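Local structure of phosphorylated carbohydrates phosphatase TM_1254 (Thermotoga maritima msb8, 3KBB) at residues 127-132 / 150-155; 104-109 / 143-148; 2-7 / 99-104. The protein dephosphorylates phosphorylated sugars such as erythrose 4-phosphate and fructose 6-phosphate with the aid of a divalent metal, cobalt giving the highest activity. One frame throughout, in Å; residues are numbered along the deposited sequence.

Interaction 1. Residues 127-132 / 150-155; sequences FDVMVF and LERLNV
With its CG placed opposite the carbonyl carbon (chi1 -69°) and the chain running extended from CG to NE, Arg152 stretches from the last turn of helix 144-153 along strand 129-131, passing Val129 and then Val131. Val129 works in two directions: its CG1, opposite the backbone N (chi1 162°), meets Arg152 CB at 3.7 Å, while its CG2 branch rests on Leu153, 3.7 Å from CD2. The valine thus sits against two consecutive residues of the helix. Further along, Val131 CG2 lies 3.9 Å from Arg152 CD and approaches the guanidinium obliquely, 3.6 Å from NH1. The same NH1 points to Met130 O, a selenomethionine carbonyl lying in the guanidinium plane at its edge, but the bond is long and bent (3.2 Å, 128° at the hydrogen) and therefore weak. Gln135 OE1 is the stronger partner of NH1 and also receives the backbone N of Phe132, tying the arginine to the end of the strand. Apolar contact from the valines, with a polar tether at the arginine's tip, illustrates how a helix lies over an edge strand in the Rossmann-like core of HAD hydrolases, here within the crossover from strand 129-131 to strand 160-164.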
loop_
_atom_site.group_PDB
_atom_site.type_symbol
_atom_site.label_atom_id
_atom_site.label_comp_id
_atom_site.label_asym_id
_atom_site.label_seq_id
_atom_site.Cartn_x
_atom_site.Cartn_y
_atom_site.Cartn_z
ATOM N N PHE A 127 6.020 -9.372 -11.155
ATOM C CA PHE A 127 4.751 -9.996 -10.843
ATOM C C PHE A 127 4.142 -10.784 -11.980
ATOM O O PHE A 127 4.181 -10.346 -13.129
ATOM C CB PHE A 127 3.803 -8.906 -10.346
ATOM C CG PHE A 127 4.249 -8.333 -9.017
ATOM C CD1 PHE A 127 3.996 -9.048 -7.857
ATOM C CD2 PHE A 127 4.992 -7.179 -8.965
ATOM C CE1 PHE A 127 4.436 -8.585 -6.640
ATOM C CE2 PHE A 127 5.424 -6.654 -7.754
ATOM C CZ PHE A 127 5.174 -7.395 -6.570
ATOM N N ASP A 128 3.571 -11.926 -11.635
ATOM C CA ASP A 128 2.817 -12.775 -12.527
ATOM C C ASP A 128 1.342 -12.363 -12.552
ATOM O O ASP A 128 0.667 -12.420 -13.599
ATOM C CB ASP A 128 2.935 -14.185 -11.994
ATOM C CG ASP A 128 4.398 -14.662 -11.976
ATOM O OD1 ASP A 128 5.013 -14.739 -13.066
ATOM O OD2 ASP A 128 4.956 -14.928 -10.880
ATOM N N VAL A 129 0.845 -11.962 -11.389
ATOM C CA VAL A 129 -0.561 -11.597 -11.243
ATOM C C VAL A 129 -0.608 -10.285 -10.485
ATOM O O VAL A 129 0.074 -10.131 -9.452
ATOM C CB VAL A 129 -1.330 -12.702 -10.476
ATOM C CG1 VAL A 129 -2.662 -12.201 -9.908
ATOM C CG2 VAL A 129 -1.534 -13.958 -11.366
HETATM N N MSE A 130 -1.469 -9.354 -10.907
HETATM C CA MSE A 130 -1.611 -8.125 -10.125
HETATM C C MSE A 130 -3.092 -7.764 -10.114
HETATM O O MSE A 130 -3.744 -7.828 -11.172
HETATM C CB MSE A 130 -0.788 -6.981 -10.738
HETATM C CG MSE A 130 0.768 -7.240 -10.903
HETATM SE SE MSE A 130 1.704 -5.627 -11.353
HETATM C CE MSE A 130 1.244 -5.521 -13.271
ATOM N N VAL A 131 -3.653 -7.490 -8.942
ATOM C CA VAL A 131 -5.083 -7.146 -8.831
ATOM C C VAL A 131 -5.155 -5.780 -8.141
ATOM O O VAL A 131 -4.403 -5.538 -7.165
ATOM C CB VAL A 131 -5.838 -8.220 -8.005
ATOM C CG1 VAL A 131 -7.255 -7.775 -7.709
ATOM C CG2 VAL A 131 -5.877 -9.591 -8.747
ATOM N N PHE A 132 -6.059 -4.906 -8.622
ATOM C CA PHE A 132 -6.097 -3.494 -8.228
ATOM C C PHE A 132 -7.481 -3.175 -7.679
ATOM O O PHE A 132 -8.403 -3.939 -7.880
ATOM C CB PHE A 132 -5.760 -2.619 -9.456
ATOM C CG PHE A 132 -4.395 -2.932 -10.017
ATOM C CD1 PHE A 132 -3.264 -2.379 -9.444
ATOM C CD2 PHE A 132 -4.268 -3.813 -11.078
ATOM C CE1 PHE A 132 -1.988 -2.680 -9.925
ATOM C CE2 PHE A 132 -2.989 -4.152 -11.548
ATOM C CZ PHE A 132 -1.863 -3.566 -10.959
ATOM N N LEU A 150 -6.339 -15.160 -5.880
ATOM C CA LEU A 150 -6.295 -16.633 -5.856
ATOM C C LEU A 150 -6.798 -17.212 -7.179
ATOM O O LEU A 150 -6.215 -18.143 -7.712
ATOM C CB LEU A 150 -7.070 -17.210 -4.685
ATOM C CG LEU A 150 -6.524 -16.859 -3.289
ATOM C CD1 LEU A 150 -7.498 -17.306 -2.217
ATOM C CD2 LEU A 150 -5.172 -17.601 -3.191
ATOM N N GLU A 151 -7.869 -16.609 -7.697
ATOM C CA GLU A 151 -8.452 -17.026 -8.981
ATOM C C GLU A 151 -7.491 -16.878 -10.119
ATOM O O GLU A 151 -7.319 -17.819 -10.909
ATOM C CB GLU A 151 -9.731 -16.262 -9.265
ATOM C CG GLU A 151 -10.436 -16.763 -10.558
ATOM C CD GLU A 151 -11.844 -16.269 -10.648
ATOM O OE1 GLU A 151 -12.039 -15.049 -10.465
ATOM O OE2 GLU A 151 -12.745 -17.109 -10.884
ATOM N N ARG A 152 -6.890 -15.694 -10.243
ATOM C CA ARG A 152 -5.980 -15.399 -11.310
ATOM C C ARG A 152 -4.682 -16.227 -11.197
ATOM O O ARG A 152 -4.094 -16.595 -12.206
ATOM C CB ARG A 152 -5.653 -13.909 -11.371
ATOM C CG ARG A 152 -6.870 -13.020 -11.830
ATOM C CD ARG A 152 -6.451 -11.546 -12.116
ATOM N NE ARG A 152 -7.641 -10.733 -12.413
ATOM C CZ ARG A 152 -7.733 -9.389 -12.404
ATOM N NH1 ARG A 152 -6.693 -8.595 -12.152
ATOM N NH2 ARG A 152 -8.899 -8.835 -12.708
ATOM N N LEU A 153 -4.243 -16.518 -9.969
ATOM C CA LEU A 153 -3.064 -17.374 -9.769
ATOM C C LEU A 153 -3.364 -18.876 -10.002
ATOM O O LEU A 153 -2.438 -19.682 -10.241
ATOM C CB LEU A 153 -2.614 -17.244 -8.309
ATOM C CG LEU A 153 -1.912 -15.979 -7.846
ATOM C CD1 LEU A 153 -1.883 -16.002 -6.324
ATOM C CD2 LEU A 153 -0.468 -15.980 -8.400
ATOM N N ASN A 154 -4.641 -19.221 -9.903
ATOM C CA ASN A 154 -5.108 -20.599 -9.869
ATOM C C ASN A 154 -4.378 -21.438 -8.807
ATOM O O ASN A 154 -3.756 -22.497 -9.099
ATOM C CB ASN A 154 -4.977 -21.206 -11.276
ATOM C CG ASN A 154 -5.602 -22.554 -11.386
ATOM O OD1 ASN A 154 -6.572 -22.876 -10.706
ATOM N ND2 ASN A 154 -5.044 -23.371 -12.274
ATOM N N VAL A 155 -4.408 -20.933 -7.572
ATOM C CA VAL A 155 -3.793 -21.614 -6.421
ATOM C C VAL A 155 -4.750 -21.628 -5.226
ATOM O O VAL A 155 -5.628 -20.760 -5.086
ATOM C CB VAL A 155 -2.392 -21.000 -6.017
ATOM C CG1 VAL A 155 -1.470 -20.884 -7.204
ATOM C CG2 VAL A 155 -2.578 -19.624 -5.398
#

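Interaction 2. Residues 104-109 / 143-148; sequences ALATST and PEIYLL. With SO4 (sulfate ion), chain D.
Thr107 OG1 has two sound bonds: it donates to O1 of the bound sulfate at 2.7 Å and accepts the backbone N of Thr109 at 3.0 Å. The second bond closes an ST turn, and with the hydroxyl opposite the threonine's own backbone N (chi1 178°) the oxygen is held between the turn and the anion. Its place, just beyond strand 102-106, matches the Ser/Thr of HAD motif II, which in this superfamily contacts the phosphoryl group; the sulfate, probably from the crystallisation liquor, is consistent with an occupant of that phosphate site. The turn offers more than one group. Ser108 N points almost straight at sulfate O4 (2.8 Å, 173° at the hydrogen), and Thr109 OG1 lies 3.1 Å from sulfate O3. Lys140 NZ and Asp9 N complete the grip from other loops, so the anion is met by backbone amides, hydroxyls and a positive charge together.

Behind this polar surface the strand end is backed by helix 144-153, and there no hydrogen bond crosses; side-chain carbons of the helix meet the strand. Ile145 sends an extended arm toward the strand: CG1 stands opposite the backbone N (chi1 -163°) and CD1 continues outward, bringing its methyl to 3.4 Å from Thr107 O. The isoleucine therefore packs against the backbone of the very residue whose side chain holds the sulfate. Tyr146, next along the helix, meets Ala106 CB obliquely through CE1, and its OH is hydrogen-bonded to Glu164 OE2. Between the two helix residues sits the small side chain of Ala106, whose CB lies 4.1 Å from Tyr146 CE1 and 4.4 Å from Ile145 CD1.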
loop_
_atom_site.group_PDB
_atom_site.type_symbol
_atom_site.label_atom_id
_atom_site.label_comp_id
_atom_site.label_asym_id
_atom_site.label_seq_id
_atom_site.Cartn_x
_atom_site.Cartn_y
_atom_site.Cartn_z
ATOM N N ALA A 104 2.440 -12.386 -6.742
ATOM C CA ALA A 104 1.271 -11.570 -7.037
ATOM C C ALA A 104 1.291 -10.294 -6.194
ATOM O O ALA A 104 1.855 -10.273 -5.090
ATOM C CB ALA A 104 -0.012 -12.315 -6.774
ATOM N N LEU A 105 0.611 -9.274 -6.718
ATOM C CA LEU A 105 0.424 -7.992 -6.052
ATOM C C LEU A 105 -1.079 -7.810 -5.836
ATOM O O LEU A 105 -1.880 -8.114 -6.731
ATOM C CB LEU A 105 0.889 -6.875 -6.985
ATOM C CG LEU A 105 0.671 -5.572 -6.235
ATOM C CD1 LEU A 105 1.847 -5.255 -5.324
ATOM C CD2 LEU A 105 0.324 -4.421 -7.166
ATOM N N ALA A 106 -1.484 -7.337 -4.655
ATOM C CA ALA A 106 -2.873 -6.952 -4.433
ATOM C C ALA A 106 -2.831 -5.541 -3.817
ATOM O O ALA A 106 -2.060 -5.281 -2.875
ATOM C CB ALA A 106 -3.619 -7.944 -3.546
ATOM N N THR A 107 -3.612 -4.618 -4.361
ATOM C CA THR A 107 -3.627 -3.266 -3.826
ATOM C C THR A 107 -5.003 -2.662 -3.965
ATOM O O THR A 107 -5.687 -2.926 -4.955
ATOM C CB THR A 107 -2.599 -2.352 -4.516
ATOM O OG1 THR A 107 -2.687 -1.029 -3.972
ATOM C CG2 THR A 107 -2.827 -2.300 -6.059
ATOM N N SER A 108 -5.401 -1.835 -2.992
ATOM C CA SER A 108 -6.647 -1.092 -3.094
ATOM C C SER A 108 -6.537 0.067 -4.098
ATOM O O SER A 108 -7.547 0.665 -4.487
ATOM C CB SER A 108 -7.021 -0.518 -1.709
ATOM O OG SER A 108 -7.135 -1.578 -0.765
ATOM N N THR A 109 -5.308 0.440 -4.444
ATOM C CA THR A 109 -5.051 1.561 -5.353
ATOM C C THR A 109 -5.521 1.174 -6.754
ATOM O O THR A 109 -5.248 0.055 -7.182
ATOM C CB THR A 109 -3.543 1.846 -5.435
ATOM O OG1 THR A 109 -3.061 2.230 -4.136
ATOM C CG2 THR A 109 -3.269 2.971 -6.410
ATOM N N PRO A 143 -13.267 -10.040 1.409
ATOM C CA PRO A 143 -12.238 -10.928 0.812
ATOM C C PRO A 143 -12.189 -10.912 -0.737
ATOM O O PRO A 143 -11.266 -11.534 -1.306
ATOM C CB PRO A 143 -12.655 -12.311 1.309
ATOM C CG PRO A 143 -14.179 -12.151 1.499
ATOM C CD PRO A 143 -14.325 -10.816 2.075
ATOM N N GLU A 144 -13.121 -10.210 -1.401
ATOM C CA GLU A 144 -13.137 -10.162 -2.881
ATOM C C GLU A 144 -11.751 -10.028 -3.549
ATOM O O GLU A 144 -11.398 -10.797 -4.482
ATOM C CB GLU A 144 -14.079 -9.057 -3.364
ATOM C CG GLU A 144 -14.536 -9.310 -4.770
ATOM C CD GLU A 144 -15.457 -8.213 -5.313
ATOM O OE1 GLU A 144 -16.092 -7.519 -4.496
ATOM O OE2 GLU A 144 -15.531 -8.099 -6.567
ATOM N N ILE A 145 -10.971 -9.049 -3.107
ATOM C CA ILE A 145 -9.679 -8.803 -3.735
ATOM C C ILE A 145 -8.719 -9.997 -3.650
ATOM O O ILE A 145 -8.075 -10.336 -4.634
ATOM C CB ILE A 145 -9.047 -7.498 -3.231
ATOM C CG1 ILE A 145 -7.931 -7.034 -4.188
ATOM C CG2 ILE A 145 -8.627 -7.576 -1.778
ATOM C CD1 ILE A 145 -7.379 -5.677 -3.865
ATOM N N TYR A 146 -8.653 -10.631 -2.474
ATOM C CA TYR A 146 -7.789 -11.827 -2.346
ATOM C C TYR A 146 -8.359 -13.031 -3.074
ATOM O O TYR A 146 -7.594 -13.819 -3.602
ATOM C CB TYR A 146 -7.497 -12.135 -0.867
ATOM C CG TYR A 146 -6.404 -11.184 -0.413
ATOM C CD1 TYR A 146 -5.055 -11.396 -0.784
ATOM C CD2 TYR A 146 -6.704 -10.057 0.351
ATOM C CE1 TYR A 146 -4.058 -10.510 -0.406
ATOM C CE2 TYR A 146 -5.713 -9.150 0.742
ATOM C CZ TYR A 146 -4.379 -9.390 0.347
ATOM O OH TYR A 146 -3.370 -8.523 0.700
ATOM N N LEU A 147 -9.683 -13.190 -3.077
ATOM C CA LEU A 147 -10.336 -14.267 -3.878
ATOM C C LEU A 147 -9.979 -14.118 -5.364
ATOM O O LEU A 147 -9.688 -15.120 -6.051
ATOM C CB LEU A 147 -11.865 -14.254 -3.619
ATOM C CG LEU A 147 -12.250 -14.686 -2.204
ATOM C CD1 LEU A 147 -13.746 -14.281 -1.938
ATOM C CD2 LEU A 147 -12.013 -16.189 -1.937
ATOM N N LEU A 148 -9.962 -12.880 -5.877
ATOM C CA LEU A 148 -9.606 -12.644 -7.284
ATOM C C LEU A 148 -8.110 -12.936 -7.532
ATOM O O LEU A 148 -7.746 -13.520 -8.570
ATOM C CB LEU A 148 -9.944 -11.201 -7.684
ATOM C CG LEU A 148 -9.766 -10.798 -9.170
ATOM C CD1 LEU A 148 -10.450 -11.793 -10.112
ATOM C CD2 LEU A 148 -10.244 -9.335 -9.381
HETATM S S SO4 D . -2.854 -0.631 -0.857
HETATM O O1 SO4 D . -1.615 -1.078 -1.512
HETATM O O2 SO4 D . -2.550 -0.020 0.434
HETATM O O3 SO4 D . -3.471 0.467 -1.635
HETATM O O4 SO4 D . -3.848 -1.731 -0.606
#

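Interaction 3. Residues 2-7 / 99-104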
loop_
_atom_site.group_PDB
_atom_site.type_symbol
_atom_site.label_atom_id
_atom_site.label_comp_id
_atom_site.label_asym_id
_atom_site.label_seq_id
_atom_site.Cartn_x
_atom_site.Cartn_y
_atom_site.Cartn_z
ATOM N N GLU A 2 3.007 -22.245 -3.344
ATOM C CA GLU A 2 2.794 -22.055 -4.769
ATOM C C GLU A 2 2.748 -20.597 -5.167
ATOM O O GLU A 2 2.984 -20.257 -6.332
ATOM C CB GLU A 2 1.544 -22.794 -5.227
ATOM C CG GLU A 2 1.766 -24.315 -5.214
ATOM C CD GLU A 2 0.643 -25.121 -5.838
ATOM O OE1 GLU A 2 -0.281 -24.527 -6.437
ATOM O OE2 GLU A 2 0.699 -26.374 -5.735
ATOM N N ALA A 3 2.456 -19.725 -4.202
ATOM C CA ALA A 3 2.495 -18.308 -4.502
ATOM C C ALA A 3 2.775 -17.458 -3.271
ATOM O O ALA A 3 2.517 -17.863 -2.135
ATOM C CB ALA A 3 1.182 -17.848 -5.149
ATOM N N VAL A 4 3.317 -16.276 -3.543
ATOM C CA VAL A 4 3.500 -15.254 -2.516
ATOM C C VAL A 4 2.794 -13.973 -2.993
ATOM O O VAL A 4 2.970 -13.553 -4.149
ATOM C CB VAL A 4 4.996 -14.968 -2.263
ATOM C CG1 VAL A 4 5.185 -13.866 -1.212
ATOM C CG2 VAL A 4 5.730 -16.246 -1.783
ATOM N N ILE A 5 1.931 -13.420 -2.138
ATOM C CA ILE A 5 1.149 -12.243 -2.473
ATOM C C ILE A 5 1.590 -11.036 -1.625
ATOM O O ILE A 5 1.690 -11.148 -0.402
ATOM C CB ILE A 5 -0.362 -12.503 -2.224
ATOM C CG1 ILE A 5 -0.854 -13.803 -2.932
ATOM C CG2 ILE A 5 -1.139 -11.278 -2.673
ATOM C CD1 ILE A 5 -2.232 -14.312 -2.429
ATOM N N PHE A 6 1.835 -9.890 -2.257
ATOM C CA PHE A 6 2.233 -8.684 -1.553
ATOM C C PHE A 6 1.165 -7.625 -1.681
ATOM O O PHE A 6 0.695 -7.337 -2.790
ATOM C CB PHE A 6 3.507 -8.104 -2.154
ATOM C CG PHE A 6 4.755 -8.874 -1.807
ATOM C CD1 PHE A 6 5.609 -8.420 -0.789
ATOM C CD2 PHE A 6 5.070 -10.065 -2.483
ATOM C CE1 PHE A 6 6.796 -9.141 -0.463
ATOM C CE2 PHE A 6 6.237 -10.774 -2.156
ATOM C CZ PHE A 6 7.075 -10.310 -1.127
ATOM N N ASP A 7 0.838 -6.958 -0.585
ATOM C CA ASP A 7 0.215 -5.636 -0.691
ATOM C C ASP A 7 1.247 -4.640 -1.234
ATOM O O ASP A 7 2.464 -4.887 -1.142
ATOM C CB ASP A 7 -0.280 -5.192 0.687
ATOM C CG ASP A 7 -1.158 -3.958 0.617
ATOM O OD1 ASP A 7 -1.833 -3.759 -0.411
ATOM O OD2 ASP A 7 -1.118 -3.183 1.578
ATOM N N LYS A 99 12.777 -19.231 -6.896
ATOM C CA LYS A 99 12.203 -20.513 -6.487
ATOM C C LYS A 99 11.136 -21.039 -7.459
ATOM O O LYS A 99 10.515 -22.076 -7.218
ATOM C CB LYS A 99 11.629 -20.412 -5.072
ATOM C CG LYS A 99 12.697 -20.038 -4.045
ATOM C CD LYS A 99 13.634 -21.217 -3.736
ATOM C CE LYS A 99 13.390 -21.758 -2.343
ATOM N NZ LYS A 99 13.649 -23.242 -2.300
ATOM N N ARG A 100 10.950 -20.298 -8.545
ATOM C CA ARG A 100 9.959 -20.589 -9.559
ATOM C C ARG A 100 8.568 -20.728 -8.929
ATOM O O ARG A 100 7.802 -21.667 -9.189
ATOM C CB ARG A 100 10.401 -21.787 -10.414
ATOM C CG ARG A 100 11.703 -21.495 -11.171
ATOM C CD ARG A 100 12.423 -22.802 -11.561
ATOM N NE ARG A 100 12.852 -23.560 -10.381
ATOM C CZ ARG A 100 12.285 -24.688 -9.956
ATOM N NH1 ARG A 100 11.268 -25.227 -10.621
ATOM N NH2 ARG A 100 12.741 -25.282 -8.858
ATOM N N ILE A 101 8.282 -19.778 -8.049
ATOM C CA ILE A 101 6.998 -19.701 -7.361
ATOM C C ILE A 101 6.318 -18.440 -7.942
ATOM O O ILE A 101 7.001 -17.470 -8.244
ATOM C CB ILE A 101 7.267 -19.608 -5.803
ATOM C CG1 ILE A 101 7.725 -20.994 -5.317
ATOM C CG2 ILE A 101 6.038 -19.129 -4.993
ATOM C CD1 ILE A 101 8.090 -21.066 -3.867
ATOM N N LYS A 102 4.993 -18.447 -8.027
ATOM C CA LYS A 102 4.278 -17.304 -8.624
ATOM C C LYS A 102 4.253 -16.148 -7.649
ATOM O O LYS A 102 4.213 -16.375 -6.414
ATOM C CB LYS A 102 2.840 -17.702 -8.898
ATOM C CG LYS A 102 2.695 -18.583 -10.146
ATOM C CD LYS A 102 1.247 -18.982 -10.324
ATOM C CE LYS A 102 1.089 -19.954 -11.475
ATOM N NZ LYS A 102 -0.339 -19.986 -11.865
ATOM N N LEU A 103 4.262 -14.928 -8.186
ATOM C CA LEU A 103 4.359 -13.716 -7.374
ATOM C C LEU A 103 3.174 -12.860 -7.746
ATOM O O LEU A 103 2.926 -12.652 -8.948
ATOM C CB LEU A 103 5.644 -12.968 -7.702
ATOM C CG LEU A 103 6.296 -11.870 -6.862
ATOM C CD1 LEU A 103 6.271 -12.201 -5.355
ATOM C CD2 LEU A 103 7.780 -11.616 -7.317
ATOM N N ALA A 104 2.440 -12.386 -6.742
ATOM C CA ALA A 104 1.271 -11.570 -7.037
ATOM C C ALA A 104 1.291 -10.294 -6.194
ATOM O O ALA A 104 1.855 -10.273 -5.090
ATOM C CB ALA A 104 -0.012 -12.315 -6.774
#
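Phe6 and Leu103 cross obliquely, with a methyl of the leucine, CD1, coming to 3.5 Å from Phe6 CE2 without lying squarely over the ring or at its rim. Leucine CG opposite its backbone N (chi1 -164°), together with a chi2 of 42°, turns CD1 back toward the partner strand, where it also lies 4.3 Å from Val4 CB. The phenylalanine ring presents its edge, by contrast, to the carbonyl oxygen of Ala104, which accepts the backbone N of Phe6 at 2.9 Å. At the start of the pair, Ile101 directs CG2 beside Glu2 O at a distance of 3.5 Å. On the other face of the sheet smaller side chains meet: Ala3 CB approaches Lys102 CB at 4.1 Å, and Ile5 CG1 meets Ala104 CB at 4.2 Å, while the extended Lys102 chain leads away and delivers NZ to Leu153 O.

Four backbone bonds hold these side chains in step, alternating between the strands as parallel pairing requires; Ala104 N to Val4 O, at 2.9 Å, is one. The directions of the short strand segments differ by 16°. Asp7, the nucleophile by similarity, closes the 2-7 segment. Helix 89-98 covers the side with Val4 and Leu103, helix 144-153 the side with Ala3, Ile5 and Ala104, while strands 160-164 and 129-131 flank the pair within the sheet.

All three contacts involve one parallel sheet; interactions 1 and 2 set helix 144-153 on it, and interaction 3 pairs two of its strands. Interactions 1 and 2 use different turns of the helix, their centres about 8 Å apart, over neighbouring strands joined by Val131 N to Leu105 O at 2.9 Å. Interaction 3 shares Ala104 with interaction 2, and Ala106 N to Phe6 O, also 2.9 Å, carries the pairing on toward the active site. Asp128 OD2, 2.8 Å from Leu103 N, links interaction 1 to interaction 3. Function gathers at the C-terminal end of the strands, beside the sulfate: the side chain of Thr107 comes within about 4 Å of that of Asp7, whereas that of Val131 remains about 10 Å from it.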